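Local structure of pectate lyase (Paenibacillus sp. 0602, 5GT5) at residues G11-Q14 with G15-G18; V33-A36 with T37-A40; N420-T424 with A425-A429; S435-K438 with D439-L442. The protein cleaves polygalacturonate and partly methylated pectins within the chain by beta-elimination, probably with the help of calcium. The protein carries 1 engineered substitution. All coordinates share one frame; numbering follows the deposited sequence.

How the contacts relate
The four contacts follow one another along the chain; none nests in or crosses another. Contact 1 closes a turn in the N-terminal segment, which crosses successive strands of the parallel beta-helix. Contact 2 caps the helix 36-43 just after strand 30-33, at the start of the beta-helix. Contact 3 ends the helix 419-423 and closes the loop behind it. Contact 4 closes a turn near the C terminus. Although far apart in sequence, contacts 1 and 4 come within about 5 Å at their nearest atoms. Contact 3 packs on strands 184-194, 262-271 and 291-293, and contact 4 packs on strand 102-106.

Contact 1 of 4, residues G11-Q14 with G15-G18; sequences GFSQ and GNTG
Ser13 and Asn16 turn their side chains to each other with matching first torsions. Ser13 OG stands opposite its own backbone N (chi1 -175°), and Asn16 CG does the same (chi1 -178°). This brings OG and the amide together across the turn that joins their backbones. Asn16 ND2 donates to Ser13 OG over 3.1 Å, and the N-H points fairly straight at the oxygen. Ser13 OG lies in the amide plane of Asn16. A backbone bond runs alongside, from Asn16 N to Ser13 O at 3.2 Å. It closes a type II beta turn from Ser13 to Asn16. Gly15 holds the third place of this turn with positive phi, where a CB would clash with Gln14 O. The other end of the amide is used too. Asn16 OD1 accepts from Gly18 N at 2.9 Å, which makes an Asx turn. Asn16 ND2 also donates to Val125 O. Both side chains rest on Trp163 of strand 160-165, so the turn sits against the parallel beta-helix. Gln14 points away from the turn, and its NE2 is bonded to Pro408 O. An alanine at Asn16 would remove the amide and would probably leave Ser13 OG, Gly18 N and Val125 O without these partners, so that the Asx turn could open. The chemistry implies a fixed orientation for the buried amide. Its nitrogen faces a hydroxyl and a carbonyl, and its oxygen faces a backbone N-H, so one side chain joins two successive turns to the beta-helix.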
loop_
_atom_site.group_PDB
_atom_site.type_symbol
_atom_site.label_atom_id
_atom_site.label_comp_id
_atom_site.label_asym_id
_atom_site.label_seq_id
_atom_site.Cartn_x
_atom_site.Cartn_y
_atom_site.Cartn_z
ATOM N N GLY A 11 -13.105 -2.254 4.841
ATOM C CA GLY A 11 -12.440 -1.109 5.465
ATOM C C GLY A 11 -11.090 -0.821 4.860
ATOM O O GLY A 11 -10.813 -1.222 3.710
ATOM N N PHE A 12 -10.208 -0.156 5.603
ATOM C CA PHE A 12 -8.969 0.326 4.997
ATOM C C PHE A 12 -8.020 -0.786 4.576
ATOM O O PHE A 12 -7.178 -0.571 3.703
ATOM C CB PHE A 12 -8.241 1.300 5.928
ATOM C CG PHE A 12 -8.911 2.664 6.042
ATOM C CD1 PHE A 12 -8.927 3.554 4.975
ATOM C CD2 PHE A 12 -9.525 3.060 7.231
ATOM C CE1 PHE A 12 -9.542 4.807 5.078
ATOM C CE2 PHE A 12 -10.127 4.316 7.351
ATOM C CZ PHE A 12 -10.124 5.204 6.286
ATOM N N SER A 13 -8.158 -1.981 5.173
ATOM C CA SER A 13 -7.360 -3.113 4.717
ATOM C C SER A 13 -7.908 -3.789 3.484
ATOM O O SER A 13 -7.405 -4.844 3.100
ATOM C CB SER A 13 -7.169 -4.143 5.832
ATOM O OG SER A 13 -6.293 -5.197 5.390
ATOM N N GLN A 14 -8.910 -3.203 2.832
ATOM C CA GLN A 14 -9.384 -3.775 1.569
ATOM C C GLN A 14 -8.204 -3.992 0.611
ATOM O O GLN A 14 -7.274 -3.178 0.547
ATOM C CB GLN A 14 -10.400 -2.832 0.900
ATOM C CG GLN A 14 -9.828 -1.469 0.503
ATOM C CD GLN A 14 -10.883 -0.574 -0.109
ATOM O OE1 GLN A 14 -11.944 -1.047 -0.543
ATOM N NE2 GLN A 14 -10.600 0.720 -0.157
ATOM N N GLY A 15 -8.241 -5.098 -0.131
ATOM C CA GLY A 15 -7.180 -5.377 -1.088
ATOM C C GLY A 15 -6.061 -6.273 -0.550
ATOM O O GLY A 15 -5.197 -6.742 -1.303
ATOM N N ASN A 16 -6.061 -6.481 0.763
ATOM C CA ASN A 16 -5.138 -7.383 1.438
ATOM C C ASN A 16 -5.587 -8.827 1.282
ATOM O O ASN A 16 -6.669 -9.168 1.701
ATOM C CB ASN A 16 -5.154 -6.978 2.911
ATOM C CG ASN A 16 -4.211 -7.766 3.776
ATOM O OD1 ASN A 16 -3.516 -8.684 3.324
ATOM N ND2 ASN A 16 -4.199 -7.427 5.079
ATOM N N THR A 17 -4.764 -9.677 0.671
ATOM C CA THR A 17 -5.126 -11.094 0.560
ATOM C C THR A 17 -4.195 -11.965 1.383
ATOM O O THR A 17 -4.291 -13.201 1.335
ATOM C CB THR A 17 -5.127 -11.584 -0.902
ATOM O OG1 THR A 17 -3.838 -11.351 -1.476
ATOM C CG2 THR A 17 -6.209 -10.876 -1.694
ATOM N N GLY A 18 -3.338 -11.330 2.181
ATOM C CA GLY A 18 -2.413 -12.067 3.029
ATOM C C GLY A 18 -1.547 -13.048 2.252
ATOM O O GLY A 18 -1.004 -12.723 1.190
#

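Contact 2 of 4, residues V33-A36 with T37-A40; sequences VYNA and TDLA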
loop_
_atom_site.group_PDB
_atom_site.type_symbol
_atom_site.label_atom_id
_atom_site.label_comp_id
_atom_site.label_asym_id
_atom_site.label_seq_id
_atom_site.Cartn_x
_atom_site.Cartn_y
_atom_site.Cartn_z
ATOM N N VAL A 33 3.054 -24.653 12.961
ATOM C CA VAL A 33 3.896 -24.253 14.076
ATOM C C VAL A 33 3.411 -24.883 15.381
ATOM O O VAL A 33 2.275 -24.632 15.837
ATOM C CB VAL A 33 3.919 -22.705 14.164
ATOM C CG1 VAL A 33 4.450 -22.237 15.506
ATOM C CG2 VAL A 33 4.744 -22.124 13.008
ATOM N N TYR A 34 4.284 -25.694 15.985
ATOM C CA TYR A 34 3.939 -26.410 17.216
ATOM C C TYR A 34 4.665 -25.869 18.419
ATOM O O TYR A 34 4.274 -26.139 19.557
ATOM C CB TYR A 34 4.270 -27.898 17.065
ATOM C CG TYR A 34 3.533 -28.566 15.930
ATOM C CD1 TYR A 34 4.068 -28.607 14.632
ATOM C CD2 TYR A 34 2.303 -29.171 16.144
ATOM C CE1 TYR A 34 3.367 -29.231 13.580
ATOM C CE2 TYR A 34 1.606 -29.769 15.103
ATOM C CZ TYR A 34 2.141 -29.800 13.834
ATOM O OH TYR A 34 1.454 -30.404 12.806
ATOM N N ASN A 35 5.722 -25.102 18.182
ATOM C CA ASN A 35 6.561 -24.598 19.249
ATOM C C ASN A 35 7.275 -23.343 18.801
ATOM O O ASN A 35 7.113 -22.919 17.648
ATOM C CB ASN A 35 7.529 -25.697 19.711
ATOM C CG ASN A 35 8.447 -26.160 18.610
ATOM O OD1 ASN A 35 9.081 -25.362 17.931
ATOM N ND2 ASN A 35 8.534 -27.481 18.435
ATOM N N ALA A 36 8.031 -22.739 19.707
ATOM C CA ALA A 36 8.677 -21.455 19.438
ATOM C C ALA A 36 9.719 -21.549 18.330
ATOM O O ALA A 36 9.898 -20.606 17.560
ATOM C CB ALA A 36 9.312 -20.902 20.694
ATOM N N THR A 37 10.423 -22.680 18.243
ATOM C CA THR A 37 11.436 -22.824 17.187
ATOM C C THR A 37 10.809 -22.839 15.796
ATOM O O THR A 37 11.304 -22.163 14.894
ATOM C CB THR A 37 12.260 -24.086 17.393
ATOM O OG1 THR A 37 12.847 -24.046 18.700
ATOM C CG2 THR A 37 13.380 -24.171 16.355
ATOM N N ASP A 38 9.711 -23.575 15.640
ATOM C CA ASP A 38 8.937 -23.557 14.399
ATOM C C ASP A 38 8.530 -22.139 14.061
ATOM O O ASP A 38 8.637 -21.724 12.914
ATOM C CB ASP A 38 7.655 -24.387 14.500
ATOM C CG ASP A 38 7.903 -25.865 14.736
ATOM O OD1 ASP A 38 9.000 -26.405 14.405
ATOM O OD2 ASP A 38 6.951 -26.485 15.252
ATOM N N LEU A 39 8.085 -21.368 15.053
ATOM C CA LEU A 39 7.651 -20.007 14.771
ATOM C C LEU A 39 8.836 -19.140 14.337
ATOM O O LEU A 39 8.728 -18.332 13.398
ATOM C CB LEU A 39 6.999 -19.402 16.006
ATOM C CG LEU A 39 6.282 -18.059 15.766
ATOM C CD1 LEU A 39 5.148 -18.218 14.773
ATOM C CD2 LEU A 39 5.725 -17.510 17.096
ATOM N N ALA A 40 9.956 -19.278 15.034
ATOM C CA ALA A 40 11.145 -18.524 14.710
ATOM C C ALA A 40 11.625 -18.805 13.294
ATOM O O ALA A 40 12.027 -17.888 12.561
ATOM C CB ALA A 40 12.228 -18.801 15.692
#
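Asn35 OD1 accepts from Asp38 N, and Asp38 OD2 accepts from Tyr34 N. The first bond, from Asp38 N to Asn35 OD1, is 3.0 Å long with a nearly straight N-H (172°). The second, from Tyr34 N to Asp38 OD2, is 2.9 Å and uses the lone pair turned away from OD1. Asp38 CG lies beside its own backbone N (chi1 -63°), and this carries the carboxylate back to Tyr34 and Asn35. OD2 also meets the edge of the Tyr34 ring, near its plane, and the ring and carboxylate planes are 80° apart. Asn35 is the N-cap of helix 36-43. Its side chain supplies an acceptor at the first turn, where N-H groups lack a carbonyl from a preceding turn. The regular helix bonds then take over. Leu39 N donates to Asn35 O, and Ala40 N donates to Ala36 O at 2.9 Å. Asn56 ND2 satisfies Tyr34 O. The backbone of Val33 hydrogen-bonds to Glu53 of strand 51-54 and to Met55 just after it. Val33 CG1 packs on Leu39 CB at 3.8 Å, and both side chains touch Val52 and Ile54.

Contact 3 of 4, residues N420-T424 with A425-A429; sequences NARLT and ASNGA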
loop_
_atom_site.group_PDB
_atom_site.type_symbol
_atom_site.label_atom_id
_atom_site.label_comp_id
_atom_site.label_asym_id
_atom_site.label_seq_id
_atom_site.Cartn_x
_atom_site.Cartn_y
_atom_site.Cartn_z
ATOM N N ASN A 420 -25.207 -5.938 20.649
ATOM C CA ASN A 420 -24.672 -6.660 21.793
ATOM C C ASN A 420 -24.981 -8.136 21.743
ATOM O O ASN A 420 -24.100 -8.975 22.005
ATOM C CB ASN A 420 -25.182 -6.086 23.114
ATOM C CG ASN A 420 -24.329 -6.521 24.282
ATOM O OD1 ASN A 420 -23.287 -5.922 24.549
ATOM N ND2 ASN A 420 -24.758 -7.571 24.984
ATOM N N ALA A 421 -26.216 -8.469 21.377
ATOM C CA ALA A 421 -26.601 -9.871 21.244
ATOM C C ALA A 421 -25.773 -10.567 20.165
ATOM O O ALA A 421 -25.303 -11.697 20.362
ATOM C CB ALA A 421 -28.085 -9.989 20.923
ATOM N N ARG A 422 -25.569 -9.896 19.033
ATOM C CA ARG A 422 -24.800 -10.492 17.927
ATOM C C ARG A 422 -23.342 -10.737 18.289
ATOM O O ARG A 422 -22.802 -11.812 18.006
ATOM C CB ARG A 422 -24.890 -9.620 16.668
ATOM C CG ARG A 422 -24.043 -10.162 15.475
ATOM C CD ARG A 422 -24.662 -11.459 14.946
ATOM N NE ARG A 422 -23.872 -12.109 13.897
ATOM C CZ ARG A 422 -22.848 -12.913 14.122
ATOM N NH1 ARG A 422 -22.459 -13.179 15.357
ATOM N NH2 ARG A 422 -22.213 -13.459 13.076
ATOM N N LEU A 423 -22.699 -9.751 18.898
ATOM C CA LEU A 423 -21.271 -9.866 19.153
ATOM C C LEU A 423 -20.906 -10.728 20.341
ATOM O O LEU A 423 -19.782 -11.214 20.405
ATOM C CB LEU A 423 -20.655 -8.480 19.335
ATOM C CG LEU A 423 -20.741 -7.528 18.134
ATOM C CD1 LEU A 423 -19.853 -6.342 18.414
ATOM C CD2 LEU A 423 -20.369 -8.185 16.778
ATOM N N THR A 424 -21.842 -10.927 21.279
ATOM C CA THR A 424 -21.558 -11.761 22.454
ATOM C C THR A 424 -22.127 -13.174 22.307
ATOM O O THR A 424 -22.045 -13.974 23.232
ATOM C CB THR A 424 -22.084 -11.123 23.765
ATOM O OG1 THR A 424 -23.522 -11.060 23.728
ATOM C CG2 THR A 424 -21.511 -9.735 23.956
ATOM N N ALA A 425 -22.688 -13.476 21.138
ATOM C CA ALA A 425 -23.222 -14.823 20.871
ATOM C C ALA A 425 -22.123 -15.868 20.741
ATOM O O ALA A 425 -20.932 -15.542 20.645
ATOM C CB ALA A 425 -24.077 -14.819 19.618
ATOM N N SER A 426 -22.521 -17.137 20.705
ATOM C CA SER A 426 -21.562 -18.218 20.514
ATOM C C SER A 426 -20.793 -18.075 19.200
ATOM O O SER A 426 -19.646 -18.533 19.097
ATOM C CB SER A 426 -22.291 -19.575 20.535
ATOM O OG SER A 426 -23.180 -19.664 19.436
ATOM N N ASN A 427 -21.402 -17.449 18.197
ATOM C CA ASN A 427 -20.693 -17.169 16.955
ATOM C C ASN A 427 -20.381 -15.681 16.818
ATOM O O ASN A 427 -20.439 -15.123 15.721
ATOM C CB ASN A 427 -21.512 -17.628 15.749
ATOM C CG ASN A 427 -22.790 -16.838 15.591
ATOM O OD1 ASN A 427 -23.375 -16.377 16.579
ATOM N ND2 ASN A 427 -23.227 -16.660 14.349
ATOM N N GLY A 428 -20.081 -15.055 17.960
ATOM C CA GLY A 428 -19.817 -13.623 18.007
ATOM C C GLY A 428 -18.367 -13.268 17.773
ATOM O O GLY A 428 -17.622 -14.005 17.096
ATOM N N ALA A 429 -17.950 -12.144 18.341
ATOM C CA ALA A 429 -16.581 -11.663 18.187
ATOM C C ALA A 429 -15.603 -12.494 19.019
ATOM O O ALA A 429 -15.960 -13.049 20.060
ATOM C CB ALA A 429 -16.494 -10.198 18.588
HETATM O O HOH W 1 -17.999 -12.743 21.789
#
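Arg422 reaches from the helix to the loop behind it and binds the backbone of Asn427. Its NH1 donates to Asn427 O at 2.8 Å, with an almost straight N-H (171°). The oxygen lies in the guanidinium plane, but NH1 stands above the plane of the carbonyl. Asn427 ND2 lies over one face of the guanidinium. The amide and guanidinium planes are only 7° apart, so the two flat groups are nearly parallel. The Arg422 chain leaves its CA away from the loop and bends at chi2 (69°), which swings the guanidinium back to it. Arg422 NH2 is hydrogen-bonded to Tyr7 OH. A type I beta turn from Ala425 to Gly428 shapes the loop. Next to it, Ala429 N donates to Leu423 O at 2.9 Å. Gly428 CA comes to 3.4 Å from Leu423 O in a CA-H...O contact, and a CB on Gly428 would clash there. Water 1 donates to both Leu423 O and Ala429 O. Asn420 O is gripped from opposite faces by Thr424 N and Thr424 OG1. Leu423 and Arg422 lay the helix end on the parallel beta-helix, at strands 184-194 and 262-271. An alanine in place of Arg422 would probably cost Asn427 O its strong donor, leaving at most the weak bond with Tyr7 OH. The chemistry implies that the loop is closed by donors brought to two carbonyls. Leu423 O at the helix end takes a loop N-H and a water, and Asn427 O in the loop takes a cationic side chain.

Contact 4 of 4, residues S435-K438 with D439-L442; sequences SWSK and DNWL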
loop_
_atom_site.group_PDB
_atom_site.type_symbol
_atom_site.label_atom_id
_atom_site.label_comp_id
_atom_site.label_asym_id
_atom_site.label_seq_id
_atom_site.Cartn_x
_atom_site.Cartn_y
_atom_site.Cartn_z
ATOM N N SER A 435 -16.282 -21.946 14.004
ATOM C CA SER A 435 -15.809 -23.243 13.757
ATOM C C SER A 435 -16.315 -23.474 12.368
ATOM O O SER A 435 -17.486 -23.579 12.150
ATOM C CB SER A 435 -16.412 -24.278 14.775
ATOM O OG SER A 435 -16.014 -24.008 16.126
ATOM N N TRP A 436 -15.429 -23.397 11.433
ATOM C CA TRP A 436 -15.639 -23.759 10.041
ATOM C C TRP A 436 -14.347 -24.401 9.586
ATOM O O TRP A 436 -13.353 -24.393 10.323
ATOM C CB TRP A 436 -16.005 -22.545 9.172
ATOM C CG TRP A 436 -15.113 -21.308 9.295
ATOM C CD1 TRP A 436 -13.883 -21.225 9.887
ATOM C CD2 TRP A 436 -15.408 -19.998 8.797
ATOM N NE1 TRP A 436 -13.392 -19.950 9.769
ATOM C CE2 TRP A 436 -14.314 -19.170 9.109
ATOM C CE3 TRP A 436 -16.491 -19.444 8.099
ATOM C CZ2 TRP A 436 -14.277 -17.820 8.767
ATOM C CZ3 TRP A 436 -16.452 -18.120 7.749
ATOM C CH2 TRP A 436 -15.362 -17.312 8.086
ATOM N N SER A 437 -14.347 -24.969 8.390
ATOM C CA SER A 437 -13.142 -25.641 7.918
ATOM C C SER A 437 -12.007 -24.626 7.852
ATOM O O SER A 437 -12.227 -23.453 7.518
ATOM C CB SER A 437 -13.362 -26.350 6.567
ATOM O OG SER A 437 -13.809 -25.460 5.575
ATOM N N LYS A 438 -10.799 -25.058 8.213
ATOM C CA LYS A 438 -9.743 -24.080 8.494
ATOM C C LYS A 438 -9.307 -23.278 7.272
ATOM O O LYS A 438 -8.741 -22.187 7.425
ATOM C CB LYS A 438 -8.553 -24.721 9.213
ATOM C CG LYS A 438 -7.775 -25.712 8.370
ATOM C CD LYS A 438 -6.650 -26.299 9.172
ATOM C CE LYS A 438 -5.835 -27.290 8.346
ATOM N NZ LYS A 438 -4.752 -27.898 9.187
ATOM N N ASP A 439 -9.595 -23.769 6.064
ATOM C CA ASP A 439 -9.270 -23.005 4.852
ATOM C C ASP A 439 -10.011 -21.653 4.837
ATOM O O ASP A 439 -9.581 -20.708 4.174
ATOM C CB ASP A 439 -9.596 -23.809 3.595
ATOM C CG ASP A 439 -11.060 -24.128 3.499
ATOM O OD1 ASP A 439 -11.555 -24.807 4.419
ATOM O OD2 ASP A 439 -11.712 -23.705 2.519
ATOM N N ASN A 440 -11.117 -21.555 5.577
ATOM C CA ASN A 440 -11.850 -20.316 5.600
ATOM C C ASN A 440 -11.098 -19.173 6.250
ATOM O O ASN A 440 -11.414 -18.008 5.988
ATOM C CB ASN A 440 -13.177 -20.525 6.295
ATOM C CG ASN A 440 -14.136 -21.301 5.442
ATOM O OD1 ASN A 440 -14.633 -20.779 4.442
ATOM N ND2 ASN A 440 -14.418 -22.554 5.838
ATOM N N TRP A 441 -10.131 -19.511 7.094
ATOM C CA TRP A 441 -9.304 -18.496 7.738
ATOM C C TRP A 441 -8.349 -17.807 6.767
ATOM O O TRP A 441 -7.862 -16.705 7.050
ATOM C CB TRP A 441 -8.542 -19.067 8.942
ATOM C CG TRP A 441 -9.447 -19.402 10.082
ATOM C CD1 TRP A 441 -9.675 -20.643 10.608
ATOM C CD2 TRP A 441 -10.293 -18.496 10.817
ATOM N NE1 TRP A 441 -10.593 -20.572 11.616
ATOM C CE2 TRP A 441 -10.987 -19.268 11.777
ATOM C CE3 TRP A 441 -10.525 -17.105 10.765
ATOM C CZ2 TRP A 441 -11.894 -18.712 12.680
ATOM C CZ3 TRP A 441 -11.437 -16.547 11.662
ATOM C CH2 TRP A 441 -12.119 -17.351 12.605
ATOM N N LEU A 442 -8.124 -18.407 5.602
ATOM C CA LEU A 442 -7.260 -17.815 4.587
ATOM C C LEU A 442 -8.006 -16.905 3.624
ATOM O O LEU A 442 -7.387 -16.141 2.898
ATOM C CB LEU A 442 -6.576 -18.930 3.778
ATOM C CG LEU A 442 -5.754 -19.952 4.561
ATOM C CD1 LEU A 442 -4.997 -20.876 3.577
ATOM C CD2 LEU A 442 -4.795 -19.305 5.531
HETATM O O HOH W 2 -10.743 -23.942 11.691
#
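Ser437 and Asp439 form a short hydrogen bond, with Ser437 OG donating to Asp439 OD1 at 2.6 Å. Asp439 OD1 takes it on the lone pair that faces its other oxygen. Ser437 O is held twice by Asn440. Both Asn440 N and Asn440 ND2 lie 2.9 Å from Ser437 O and approach from the same face of its plane. Asn440 CG sits beside its own backbone N (chi1 -73°), which brings the amide round to the same carbonyl. The other end of that amide, OD1, accepts from Lys443 NZ. One step on, Trp441 N donates to Lys438 O at 3.0 Å. Asn440 CB rests over the centre of the Trp436 five-membered ring, 3.3 Å from its centroid, in a CH-pi contact. The amide stacks on the indole with the planes 27° apart. Trp436 then turns its edge to the face of Trp441 in a T-shaped pair, with planes at 73°. Trp436 NE1 makes the closest approach, 3.2 Å from Trp441 CE2. Water 2 lies 3.0 Å from Trp436 O and is weakly bound by Trp441 NE1. Further out, Tyr446 stacks on Trp436 and His166 meets Trp441 edge to face. The Lys438 chain is extended beyond CG, and its NZ forms salt bridges with Glu24 and Glu53. Residues 439-442 have helical backbone angles, and the backbone bonds of 437-442 join residues three apart, as in consecutive tight turns. They lay the C-terminal segment of this polysaccharide lyase family 1 enzyme against its parallel beta-helix at strand 102-106.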